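Local coordinates for chorismate mutase (Paraburkholderia phymatum, PDB 5TS9), which probably catalyses the rearrangement of chorismate to prephenate, the step that leads toward phenylalanine and tyrosine, at residues 16-19 with 20-24; 154-157 with 158-161; 162-165 with 166-169; 134-137 with 138-142; 30-33 with 34-38. One frame throughout, in Å; residues are numbered along the deposited sequence.

Contact 1 of 5, residues 16-19 with 20-24; sequences VPLV and RSMAD
Val16 holds its CG1 methyl trans to its own N (chi1 163°), and the Arg20 chain, also trans at chi1, bends at chi3 (-78°). Together these torsions lay one face of the Arg20 guanidinium over the Val16 methyl. CG1 sits nearer the rim of the flat group than its middle, 3.6 Å from Arg20 CZ. The approach to NH2 is closer still, so the exact placing is doubtful. The outer end of Arg20 is held by Gln151, whose OE1 accepts from NH2.

In the same turn, Leu18 O takes two bonds. Met22 N reaches it at 3.1 Å in the carbonyl plane, as the ordinary i to i+4 bond of an alpha helix. Ser21 OG, set between its own N and carbonyl carbon (chi1 56°), turns back to the same Leu18 O. That bond is very short, and Ser21 has two conformers, so its length is doubtful. The side chains of Leu18 and Met22 also meet, Leu18 CD1 to Met22 CE at 3.9 Å, apolar carbon against apolar carbon.

These are the first turns of helix 16-39, and most of the touching residues are buried. Val19 and Ala23 rest on helix 137-151, and Leu18 and Ser21 on helix 106-128. Met22 reaches helix 67-95 and the loop after helix 156-165.

Contact 2 of 5, residues 154-157 with 158-161; sequences LDVL and HRAA
Asp155 is the N-cap of helix 156-165, and His158, three residues on, is bound to its carboxylate twice. A single oxygen does both jobs. OD1 accepts from His158 N at 3.0 Å, nearly along its C-O axis, which caps the first turn. It also accepts from His158 ND1 at 2.7 Å, on the syn side and 31° out of the carboxylate plane. The oxygen lies close to the ring plane, so the imidazole meets it edge on, while carboxylate and ring stand 40° apart. ND1 on Asp155 OD1 and NE2 on Asp30 OD1 of helix 16-39 together fix the rotation of the ring. Leu154 CB lies 4.0 Å from His158 CB.

This is the tight, inner part. Beside it Leu157 packs on helix 67-95 and on Ala160 of the second subunit, and Ala160 returns the contact to Leu157 there. The looser side begins with exposed Val156. Its CG2 stays 4.1 Å from Arg159 NH1, and Val156 packs on its counterpart, Val156 of the second subunit. The bend of the Arg159 chain at chi3 helps set the guanidinium at the dimer interface, where NH2 is bonded to Asn91 OD1 of the second subunit. A water sits at the edge of the guanidinium, in its plane. It accepts from Arg159 NH1 at 2.8 Å and donates to Leu154 O at 3.0 Å.

Contact 3 of 5, residues 162-165 with 166-169; sequences LDRA and VARI
Val166 leaves helical geometry (phi -86°, psi 7°), and with it helix 156-165 gives way to a loop. The C-terminal end of the helix is marked by a change of bonding. Val166 N still donates to Leu162 O at 3.1 Å, the i to i+4 pattern. Ala167 N turns instead to Arg164 O, three residues back, in a weak bond of 3.3 Å.

Val166 makes most of the side-chain contact. Its chi1 of -59° puts CG2 between its own N and carbonyl carbon. From there CG2 leans over the last helical turn, 3.4 Å from Asp163 O. The other methyl, CG1, meets Leu162 CD1 at 4.2 Å, and Leu162 packs on Val19 of helix 16-39 and Val145 of helix 137-151. Val166 also packs on Val141 and Val145. Ala167 CB presses on Arg164 O at 3.2 Å and lies 4.0 Å from Arg164 NH1.

Charged groups tie the helix end to its surroundings. Arg164 NH1 forms a salt bridge with Asp76 of its own chain, and NH2 one with Glu79 of the second subunit. Asp163 is held by Asn90 and Arg94 of the second subunit, so this helix end is part of the dimer interface. A water bridges two backbone groups where direct helical bonding has ended. It donates to Ala165 O at 2.8 Å and accepts from Arg168 N at 2.9 Å.

Contact 4 of 5, residues 134-137 with 138-142; sequences IADC and HALVA
A type I beta turn from Ile134 to Cys137 leads straight into helix 137-151, and Asp136 stands at the N-cap position. Ile134 O closes the turn by accepting from Cys137 N at 3.0 Å. The Asp136 side chain makes no capping bond. One helix-start N-H is met instead by a water, which accepts from His138 N at 2.9 Å. The same water donates to Ala135 O. The first helical bonds follow in order: Leu140 N to Asp136 O, and Val141 N to Cys137 O at 3.0 Å and almost straight (173°).

Leu140 carries much of the side-chain contact. Its CG lies trans to its carbonyl carbon (chi1 -62°), which turns the chain back toward the start of the helix. CG then presses on Asp136 O at 3.1 Å, a tight fit, and CD1 reaches Ile134 CG2 at 4.2 Å. The carboxylate of Asp136 also comes near CD1, but Asp136 has two conformers, so that detail is doubtful. Around this patch lie Phe15 and Gln11 from the N-terminal part of the chain.

The buried side belongs to Cys137 and Val141. Cys137 SG points trans to N and touches Val141 CG2 at 4.0 Å, one helical turn on. The same sulfur forms a disulfide with Cys170, which pins the helix start to the C-terminal tail. The disulfide fits a protein with a signal sequence, which is probably exported. His138 lies against Arg93 of the second subunit. The whole is a type I turn running into a helix start, with the first helical residue in a disulfide.

Contact 5 of 5, residues 30-33 with 34-38; sequences DQVA and LSKWD
Leu34, Val32 and Ala33 have the most surface buried here, and each meets a partner about a turn away on helix 16-39. Leu34 turns its CG back along the helix, trans to its carbonyl carbon (chi1 -68°), so that CG rests on Asp30 O at 3.3 Å. Its CD1 methyl lies by the amide of Gln31, 3.7 Å from NE2. The Gln31 chain bends at chi2 (-80°), which brings the amide near that methyl. The amide itself is held from outside: Pro102 O accepts from NE2, and Gln104 N donates to OE1.

Val32 pairs with Lys36, four residues on. The two side chains run alongside each other in the same direction. Val32 CG1 lies 3.8 Å from Lys36 CE and 3.6 Å from NZ, so the methyl flanks the extended lysine chain. The ammonium end is bonded to Gln85 OE1 and Val43 O.

Ala33 contributes mainly its backbone. Its O accepts from Trp37 N at 2.8 Å, and Trp37 CB lies 3.4 Å from the same Ala33 O. The Trp37 side chain packs on Leu89 of helix 67-95. The Ala33 methyl packs on Trp92.

Leu34 N to Asp30 O and Lys36 N to Val32 O (2.9 Å) continue the i to i+4 ladder. This is the regular interior of a long helix in the all-helical fold of type II chorismate mutases.

Overall arrangement
From the N terminus the order is contact 1, contact 5, contact 4, contact 2 and contact 3. Each closes only a turn or so of chain; none nests in or crosses another. Contacts 1 and 5 share helix 16-39, with centres about 22 Å apart on opposite sides of the chain's centre. Contact 4 opens helix 137-151. Contacts 2 and 3 start and finish helix 156-165, meeting through Leu154 and Leu162. Contact 3 packs on contact 1 through Ile169 and Met22, and on contact 4 through Val166 and Val141. His158 and Asp30 join contact 2 to contact 5 by a hydrogen bond. Thus the last helix and the loop after it tie helix 16-39 to helix 137-151. Contacts 2, 3 and 4 touch the second subunit.

Contact 1 of 5, residues 16-19 with 20-24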
loop_
_atom_site.group_PDB
_atom_site.type_symbol
_atom_site.label_atom_id
_atom_site.label_comp_id
_atom_site.label_asym_id
_atom_site.label_seq_id
_atom_site.Cartn_x
_atom_site.Cartn_y
_atom_site.Cartn_z
ATOM N N VAL A 16 20.919 -2.704 5.215
ATOM C CA VAL A 16 20.343 -4.047 5.317
ATOM C C VAL A 16 19.745 -4.316 6.696
ATOM O O VAL A 16 18.635 -4.862 6.761
ATOM C CB VAL A 16 21.366 -5.128 4.948
ATOM C CG1 VAL A 16 20.894 -6.478 5.452
ATOM C CG2 VAL A 16 21.548 -5.163 3.444
ATOM N N PRO A 17 20.420 -3.999 7.815
ATOM C CA PRO A 17 19.765 -4.214 9.120
ATOM C C PRO A 17 18.472 -3.422 9.296
ATOM O O PRO A 17 17.506 -3.938 9.876
ATOM C CB PRO A 17 20.850 -3.793 10.129
ATOM C CG PRO A 17 22.139 -3.982 9.400
ATOM C CD PRO A 17 21.827 -3.583 7.981
ATOM N N LEU A 18 18.411 -2.186 8.801
ATOM C CA LEU A 18 17.160 -1.435 8.856
ATOM C C LEU A 18 16.070 -2.119 8.033
ATOM O O LEU A 18 14.945 -2.323 8.513
ATOM C CB LEU A 18 17.394 -0.002 8.366
ATOM C CG LEU A 18 16.163 0.906 8.183
ATOM C CD1 LEU A 18 15.355 0.952 9.450
ATOM C CD2 LEU A 18 16.623 2.307 7.791
ATOM N N VAL A 19 16.390 -2.495 6.788
ATOM C CA VAL A 19 15.403 -3.121 5.902
ATOM C C VAL A 19 14.987 -4.474 6.453
ATOM O O VAL A 19 13.830 -4.883 6.329
ATOM C CB VAL A 19 15.978 -3.225 4.470
ATOM C CG1 VAL A 19 15.078 -4.066 3.547
ATOM C CG2 VAL A 19 16.157 -1.836 3.885
ATOM N N ARG A 20 15.919 -5.181 7.091
ATOM C CA ARG A 20 15.583 -6.445 7.733
ATOM C C ARG A 20 14.552 -6.242 8.845
ATOM O O ARG A 20 13.593 -7.007 8.953
ATOM C CB ARG A 20 16.871 -7.077 8.269
ATOM C CG ARG A 20 16.781 -8.540 8.605
ATOM C CD ARG A 20 18.173 -9.027 9.012
ATOM N NE ARG A 20 19.068 -9.266 7.874
ATOM C CZ ARG A 20 20.376 -9.014 7.886
ATOM N NH1 ARG A 20 20.945 -8.479 8.959
ATOM N NH2 ARG A 20 21.119 -9.287 6.822
ATOM N N SER A 21 14.719 -5.203 9.672
ATOM C CA SER A 21 13.768 -4.978 10.754
ATOM C C SER A 21 12.381 -4.650 10.206
ATOM O O SER A 21 11.368 -5.148 10.717
ATOM C CB SER A 21 14.276 -3.870 11.681
ATOM O OG SER A 21 14.543 -2.673 10.969
ATOM N N MET A 22 12.311 -3.832 9.151
ATOM C CA MET A 22 11.020 -3.560 8.518
ATOM C C MET A 22 10.432 -4.826 7.917
ATOM O O MET A 22 9.214 -5.043 7.991
ATOM C CB MET A 22 11.172 -2.485 7.440
ATOM C CG MET A 22 11.543 -1.111 7.985
ATOM S SD MET A 22 11.641 0.124 6.639
ATOM C CE MET A 22 11.957 1.624 7.600
ATOM N N ALA A 23 11.285 -5.691 7.333
ATOM C CA ALA A 23 10.787 -6.962 6.813
ATOM C C ALA A 23 10.227 -7.848 7.924
ATOM O O ALA A 23 9.197 -8.503 7.731
ATOM C CB ALA A 23 11.879 -7.694 6.034
ATOM N N ASP A 24 10.893 -7.895 9.092
ATOM C CA ASP A 24 10.348 -8.651 10.221
ATOM C C ASP A 24 9.003 -8.077 10.665
ATOM O O ASP A 24 8.074 -8.825 11.001
ATOM C CB ASP A 24 11.335 -8.649 11.391
ATOM C CG ASP A 24 12.642 -9.356 11.063
ATOM O OD1 ASP A 24 12.661 -10.244 10.181
ATOM O OD2 ASP A 24 13.651 -9.023 11.706
#

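Contact 2 of 5, residues 154-157 with 158-161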
loop_
_atom_site.group_PDB
_atom_site.type_symbol
_atom_site.label_atom_id
_atom_site.label_comp_id
_atom_site.label_asym_id
_atom_site.label_seq_id
_atom_site.Cartn_x
_atom_site.Cartn_y
_atom_site.Cartn_z
ATOM N N LEU A 154 11.302 -13.914 0.512
ATOM C CA LEU A 154 10.018 -13.219 0.405
ATOM C C LEU A 154 9.448 -13.360 -0.999
ATOM O O LEU A 154 10.177 -13.254 -1.990
ATOM C CB LEU A 154 10.170 -11.728 0.725
ATOM C CG LEU A 154 10.764 -11.310 2.064
ATOM C CD1 LEU A 154 10.850 -9.766 2.163
ATOM C CD2 LEU A 154 9.952 -11.881 3.188
ATOM N N ASP A 155 8.127 -13.536 -1.095
ATOM C CA ASP A 155 7.504 -13.670 -2.407
ATOM C C ASP A 155 7.287 -12.279 -3.004
ATOM O O ASP A 155 7.725 -11.263 -2.453
ATOM C CB ASP A 155 6.222 -14.508 -2.329
ATOM C CG ASP A 155 5.164 -13.919 -1.414
ATOM O OD1 ASP A 155 5.263 -12.740 -1.022
ATOM O OD2 ASP A 155 4.198 -14.647 -1.087
ATOM N N VAL A 156 6.614 -12.228 -4.157
ATOM C CA VAL A 156 6.442 -10.971 -4.878
ATOM C C VAL A 156 5.584 -9.999 -4.080
ATOM O O VAL A 156 5.879 -8.797 -4.027
ATOM C CB VAL A 156 5.845 -11.230 -6.277
ATOM C CG1 VAL A 156 5.370 -9.956 -6.899
ATOM C CG2 VAL A 156 6.880 -11.897 -7.173
ATOM N N LEU A 157 4.502 -10.496 -3.465
ATOM C CA LEU A 157 3.640 -9.646 -2.644
ATOM C C LEU A 157 4.422 -8.993 -1.510
ATOM O O LEU A 157 4.294 -7.787 -1.261
ATOM C CB LEU A 157 2.484 -10.466 -2.058
ATOM C CG LEU A 157 1.662 -9.807 -0.935
ATOM C CD1 LEU A 157 0.938 -8.524 -1.408
ATOM C CD2 LEU A 157 0.623 -10.788 -0.316
ATOM N N HIS A 158 5.200 -9.791 -0.782
ATOM C CA HIS A 158 5.915 -9.255 0.373
ATOM C C HIS A 158 7.055 -8.332 -0.045
ATOM O O HIS A 158 7.331 -7.347 0.649
ATOM C CB HIS A 158 6.432 -10.390 1.237
ATOM C CG HIS A 158 5.358 -11.078 2.017
ATOM N ND1 HIS A 158 4.518 -12.024 1.460
ATOM C CD2 HIS A 158 4.969 -10.941 3.308
ATOM C CE1 HIS A 158 3.668 -12.450 2.380
ATOM N NE2 HIS A 158 3.920 -11.809 3.511
ATOM N N ARG A 159 7.716 -8.613 -1.169
ATOM C CA ARG A 159 8.741 -7.678 -1.631
ATOM C C ARG A 159 8.116 -6.357 -2.062
ATOM O O ARG A 159 8.647 -5.276 -1.758
ATOM C CB ARG A 159 9.556 -8.294 -2.770
ATOM C CG ARG A 159 10.773 -7.443 -3.177
ATOM C CD ARG A 159 11.613 -8.125 -4.274
ATOM N NE ARG A 159 11.214 -7.646 -5.591
ATOM C CZ ARG A 159 10.523 -8.358 -6.477
ATOM N NH1 ARG A 159 10.165 -9.604 -6.197
ATOM N NH2 ARG A 159 10.198 -7.829 -7.652
ATOM N N ALA A 160 6.982 -6.423 -2.768
ATOM C CA ALA A 160 6.283 -5.200 -3.156
ATOM C C ALA A 160 5.942 -4.361 -1.935
ATOM O O ALA A 160 6.149 -3.141 -1.928
ATOM C CB ALA A 160 5.018 -5.537 -3.944
ATOM N N ALA A 161 5.450 -5.002 -0.878
ATOM C CA ALA A 161 5.088 -4.272 0.323
ATOM C C ALA A 161 6.317 -3.874 1.131
ATOM O O ALA A 161 6.280 -2.866 1.853
ATOM C CB ALA A 161 4.109 -5.109 1.168
HETATM O O HOH W 1 10.824 -11.476 -4.283
#

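Contact 3 of 5, residues 162-165 with 166-169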
loop_
_atom_site.group_PDB
_atom_site.type_symbol
_atom_site.label_atom_id
_atom_site.label_comp_id
_atom_site.label_asym_id
_atom_site.label_seq_id
_atom_site.Cartn_x
_atom_site.Cartn_y
_atom_site.Cartn_z
ATOM N N LEU A 162 7.424 -4.619 1.017
ATOM C CA LEU A 162 8.666 -4.117 1.603
ATOM C C LEU A 162 9.103 -2.826 0.902
ATOM O O LEU A 162 9.520 -1.866 1.560
ATOM C CB LEU A 162 9.772 -5.184 1.532
ATOM C CG LEU A 162 11.079 -4.871 2.288
ATOM C CD1 LEU A 162 10.794 -4.346 3.675
ATOM C CD2 LEU A 162 11.970 -6.095 2.381
ATOM N N ASP A 163 8.966 -2.767 -0.425
ATOM C CA ASP A 163 9.248 -1.520 -1.150
ATOM C C ASP A 163 8.350 -0.376 -0.674
ATOM O O ASP A 163 8.767 0.788 -0.677
ATOM C CB ASP A 163 9.049 -1.711 -2.656
ATOM C CG ASP A 163 10.197 -2.497 -3.345
ATOM O OD1 ASP A 163 11.388 -2.374 -2.964
ATOM O OD2 ASP A 163 9.886 -3.214 -4.316
ATOM N N ARG A 164 7.109 -0.678 -0.281
ATOM C CA ARG A 164 6.242 0.346 0.295
ATOM C C ARG A 164 6.752 0.774 1.664
ATOM O O ARG A 164 6.726 1.965 2.006
ATOM C CB ARG A 164 4.799 -0.187 0.393
ATOM C CG ARG A 164 3.790 0.774 1.059
ATOM C CD ARG A 164 3.501 1.971 0.140
ATOM N NE ARG A 164 2.574 2.954 0.702
ATOM C CZ ARG A 164 2.934 3.894 1.569
ATOM N NH1 ARG A 164 4.197 3.954 1.992
ATOM N NH2 ARG A 164 2.031 4.762 2.028
ATOM N N ALA A 165 7.245 -0.179 2.460
ATOM C CA ALA A 165 7.649 0.152 3.827
ATOM C C ALA A 165 8.893 1.036 3.875
ATOM O O ALA A 165 9.003 1.889 4.761
ATOM C CB ALA A 165 7.879 -1.126 4.633
ATOM N N VAL A 166 9.829 0.868 2.943
ATOM C CA VAL A 166 11.095 1.608 2.953
ATOM C C VAL A 166 10.969 2.969 2.271
ATOM O O VAL A 166 11.970 3.674 2.075
ATOM C CB VAL A 166 12.206 0.788 2.270
ATOM C CG1 VAL A 166 12.401 -0.541 2.986
ATOM C CG2 VAL A 166 11.884 0.593 0.779
ATOM N N ALA A 167 9.736 3.336 1.912
ATOM C CA ALA A 167 9.459 4.494 1.055
ATOM C C ALA A 167 10.201 5.764 1.467
ATOM O O ALA A 167 10.663 6.528 0.605
ATOM C CB ALA A 167 7.950 4.754 1.048
ATOM N N ARG A 168 10.281 6.054 2.757
ATOM C CA ARG A 168 10.854 7.335 3.167
ATOM C C ARG A 168 12.051 7.170 4.107
ATOM O O ARG A 168 12.314 8.022 4.962
ATOM C CB ARG A 168 9.771 8.221 3.776
ATOM C CG ARG A 168 8.630 8.429 2.783
ATOM C CD ARG A 168 7.611 9.439 3.240
ATOM N NE ARG A 168 6.592 8.792 4.043
ATOM C CZ ARG A 168 5.480 9.387 4.466
ATOM N NH1 ARG A 168 5.236 10.662 4.163
ATOM N NH2 ARG A 168 4.608 8.696 5.183
ATOM N N ILE A 169 12.791 6.072 3.961
ATOM C CA ILE A 169 14.134 6.025 4.534
ATOM C C ILE A 169 14.988 7.145 3.948
ATOM O O ILE A 169 15.610 7.937 4.670
ATOM C CB ILE A 169 14.772 4.651 4.279
ATOM C CG1 ILE A 169 14.035 3.561 5.062
ATOM C CG2 ILE A 169 16.253 4.677 4.619
ATOM C CD1 ILE A 169 14.561 2.167 4.744
HETATM O O HOH W 2 9.390 4.671 5.098
#

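Contact 4 of 5, residues 134-137 with 138-142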
loop_
_atom_site.group_PDB
_atom_site.type_symbol
_atom_site.label_atom_id
_atom_site.label_comp_id
_atom_site.label_asym_id
_atom_site.label_seq_id
_atom_site.Cartn_x
_atom_site.Cartn_y
_atom_site.Cartn_z
ATOM N N ILE A 134 22.241 10.762 1.247
ATOM C CA ILE A 134 23.297 10.542 0.272
ATOM C C ILE A 134 22.679 10.390 -1.111
ATOM O O ILE A 134 21.534 9.964 -1.253
ATOM C CB ILE A 134 24.133 9.312 0.682
ATOM C CG1 ILE A 134 25.522 9.377 0.079
ATOM C CG2 ILE A 134 23.434 8.008 0.297
ATOM C CD1 ILE A 134 26.385 8.224 0.500
ATOM N N ALA A 135 23.444 10.761 -2.142
ATOM C CA ALA A 135 22.881 10.878 -3.489
ATOM C C ALA A 135 22.326 9.555 -4.002
ATOM O O ALA A 135 21.266 9.528 -4.633
ATOM C CB ALA A 135 23.935 11.422 -4.460
ATOM N N ASP A 136 23.034 8.448 -3.768
ATOM C CA ASP A 136 22.509 7.171 -4.244
ATOM C C ASP A 136 21.702 6.439 -3.177
ATOM O O ASP A 136 21.646 5.211 -3.167
ATOM C CB ASP A 136 23.634 6.292 -4.789
ATOM C CG ASP A 136 24.784 6.168 -3.843
ATOM O OD1 ASP A 136 24.667 6.647 -2.699
ATOM O OD2 ASP A 136 25.811 5.597 -4.250
ATOM N N CYS A 137 21.022 7.181 -2.310
ATOM C CA CYS A 137 20.235 6.515 -1.273
ATOM C C CYS A 137 19.147 5.622 -1.868
ATOM O O CYS A 137 18.915 4.506 -1.381
ATOM C CB CYS A 137 19.632 7.549 -0.323
ATOM S SG CYS A 137 18.661 6.791 0.987
ATOM N N HIS A 138 18.444 6.096 -2.903
ATOM C CA HIS A 138 17.357 5.293 -3.469
ATOM C C HIS A 138 17.873 3.956 -3.986
ATOM O O HIS A 138 17.283 2.901 -3.714
ATOM C CB HIS A 138 16.651 6.041 -4.596
ATOM C CG HIS A 138 15.740 7.131 -4.136
ATOM N ND1 HIS A 138 14.705 6.918 -3.254
ATOM C CD2 HIS A 138 15.685 8.441 -4.472
ATOM C CE1 HIS A 138 14.063 8.054 -3.048
ATOM N NE2 HIS A 138 14.640 8.993 -3.774
ATOM N N ALA A 139 18.963 3.987 -4.755
ATOM C CA ALA A 139 19.548 2.760 -5.290
ATOM C C ALA A 139 19.968 1.809 -4.176
ATOM O O ALA A 139 19.759 0.593 -4.275
ATOM C CB ALA A 139 20.752 3.093 -6.184
ATOM N N LEU A 140 20.583 2.337 -3.115
ATOM C CA LEU A 140 21.073 1.483 -2.038
ATOM C C LEU A 140 19.913 0.803 -1.321
ATOM O O LEU A 140 19.921 -0.418 -1.105
ATOM C CB LEU A 140 21.911 2.321 -1.069
ATOM C CG LEU A 140 23.159 2.952 -1.710
ATOM C CD1 LEU A 140 23.834 3.952 -0.776
ATOM C CD2 LEU A 140 24.119 1.865 -2.120
ATOM N N VAL A 141 18.879 1.581 -0.995
ATOM C CA VAL A 141 17.695 1.033 -0.336
ATOM C C VAL A 141 17.040 -0.028 -1.217
ATOM O O VAL A 141 16.740 -1.136 -0.756
ATOM C CB VAL A 141 16.736 2.179 0.033
ATOM C CG1 VAL A 141 15.396 1.652 0.499
ATOM C CG2 VAL A 141 17.370 3.023 1.148
ATOM N N ALA A 142 16.861 0.270 -2.512
ATOM C CA ALA A 142 16.280 -0.731 -3.417
ATOM C C ALA A 142 17.125 -2.005 -3.447
ATOM O O ALA A 142 16.582 -3.116 -3.456
ATOM C CB ALA A 142 16.126 -0.167 -4.835
HETATM O O HOH W 3 18.778 8.702 -4.220
#

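Contact 5 of 5, residues 30-33 with 34-38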
loop_
_atom_site.group_PDB
_atom_site.type_symbol
_atom_site.label_atom_id
_atom_site.label_comp_id
_atom_site.label_asym_id
_atom_site.label_seq_id
_atom_site.Cartn_x
_atom_site.Cartn_y
_atom_site.Cartn_z
ATOM N N ASP A 30 1.078 -11.549 8.016
ATOM C CA ASP A 30 0.551 -12.885 7.744
ATOM C C ASP A 30 -0.266 -13.395 8.922
ATOM O O ASP A 30 -1.356 -13.943 8.736
ATOM C CB ASP A 30 1.684 -13.862 7.436
ATOM C CG ASP A 30 2.515 -13.430 6.250
ATOM O OD1 ASP A 30 2.594 -12.212 5.993
ATOM O OD2 ASP A 30 3.091 -14.309 5.574
ATOM N N GLN A 31 0.228 -13.201 10.148
ATOM C CA GLN A 31 -0.526 -13.699 11.293
ATOM C C GLN A 31 -1.687 -12.779 11.656
ATOM O O GLN A 31 -2.689 -13.257 12.198
ATOM C CB GLN A 31 0.396 -13.894 12.498
ATOM C CG GLN A 31 1.190 -15.205 12.490
ATOM C CD GLN A 31 0.349 -16.379 12.964
ATOM O OE1 GLN A 31 -0.651 -16.196 13.667
ATOM N NE2 GLN A 31 0.754 -17.585 12.600
ATOM N N VAL A 32 -1.581 -11.469 11.411
ATOM C CA VAL A 32 -2.746 -10.625 11.685
ATOM C C VAL A 32 -3.875 -10.934 10.690
ATOM O O VAL A 32 -5.055 -10.995 11.065
ATOM C CB VAL A 32 -2.345 -9.142 11.679
ATOM C CG1 VAL A 32 -3.601 -8.261 11.654
ATOM C CG2 VAL A 32 -1.452 -8.821 12.931
ATOM N N ALA A 33 -3.524 -11.180 9.427
ATOM C CA ALA A 33 -4.513 -11.594 8.427
ATOM C C ALA A 33 -5.252 -12.857 8.862
ATOM O O ALA A 33 -6.480 -12.924 8.775
ATOM C CB ALA A 33 -3.831 -11.821 7.077
ATOM N N LEU A 34 -4.517 -13.869 9.324
ATOM C CA LEU A 34 -5.148 -15.101 9.817
ATOM C C LEU A 34 -6.161 -14.809 10.912
ATOM O O LEU A 34 -7.280 -15.347 10.910
ATOM C CB LEU A 34 -4.080 -16.057 10.352
ATOM C CG LEU A 34 -3.101 -16.692 9.371
ATOM C CD1 LEU A 34 -2.011 -17.475 10.138
ATOM C CD2 LEU A 34 -3.853 -17.592 8.373
ATOM N N SER A 35 -5.769 -13.982 11.882
ATOM C CA SER A 35 -6.666 -13.666 12.981
ATOM C C SER A 35 -7.916 -12.963 12.480
ATOM O O SER A 35 -9.028 -13.238 12.946
ATOM C CB SER A 35 -5.944 -12.798 14.007
ATOM O OG SER A 35 -6.870 -12.319 14.972
ATOM N N LYS A 36 -7.755 -12.031 11.543
ATOM C CA LYS A 36 -8.907 -11.313 11.018
ATOM C C LYS A 36 -9.756 -12.208 10.121
ATOM O O LYS A 36 -10.971 -12.024 10.047
ATOM C CB LYS A 36 -8.444 -10.059 10.280
ATOM C CG LYS A 36 -7.952 -8.991 11.264
ATOM C CD LYS A 36 -7.477 -7.739 10.571
ATOM C CE LYS A 36 -7.008 -6.693 11.603
ATOM N NZ LYS A 36 -6.066 -5.705 10.930
ATOM N N TRP A 37 -9.141 -13.194 9.466
ATOM C CA TRP A 37 -9.903 -14.207 8.748
ATOM C C TRP A 37 -10.768 -15.028 9.708
ATOM O O TRP A 37 -11.935 -15.311 9.413
ATOM C CB TRP A 37 -8.941 -15.114 7.959
ATOM C CG TRP A 37 -9.596 -16.350 7.324
ATOM C CD1 TRP A 37 -9.786 -17.583 7.902
ATOM C CD2 TRP A 37 -10.121 -16.447 5.996
ATOM N NE1 TRP A 37 -10.408 -18.433 7.008
ATOM C CE2 TRP A 37 -10.626 -17.756 5.835
ATOM C CE3 TRP A 37 -10.222 -15.544 4.925
ATOM C CZ2 TRP A 37 -11.209 -18.192 4.640
ATOM C CZ3 TRP A 37 -10.796 -15.981 3.742
ATOM C CH2 TRP A 37 -11.291 -17.291 3.612
ATOM N N ASP A 38 -10.219 -15.398 10.869
ATOM C CA ASP A 38 -10.980 -16.164 11.856
ATOM C C ASP A 38 -12.116 -15.335 12.453
ATOM O O ASP A 38 -13.242 -15.821 12.591
ATOM C CB ASP A 38 -10.050 -16.663 12.965
ATOM C CG ASP A 38 -9.011 -17.671 12.470
ATOM O OD1 ASP A 38 -9.139 -18.151 11.320
ATOM O OD2 ASP A 38 -8.054 -17.971 13.224
#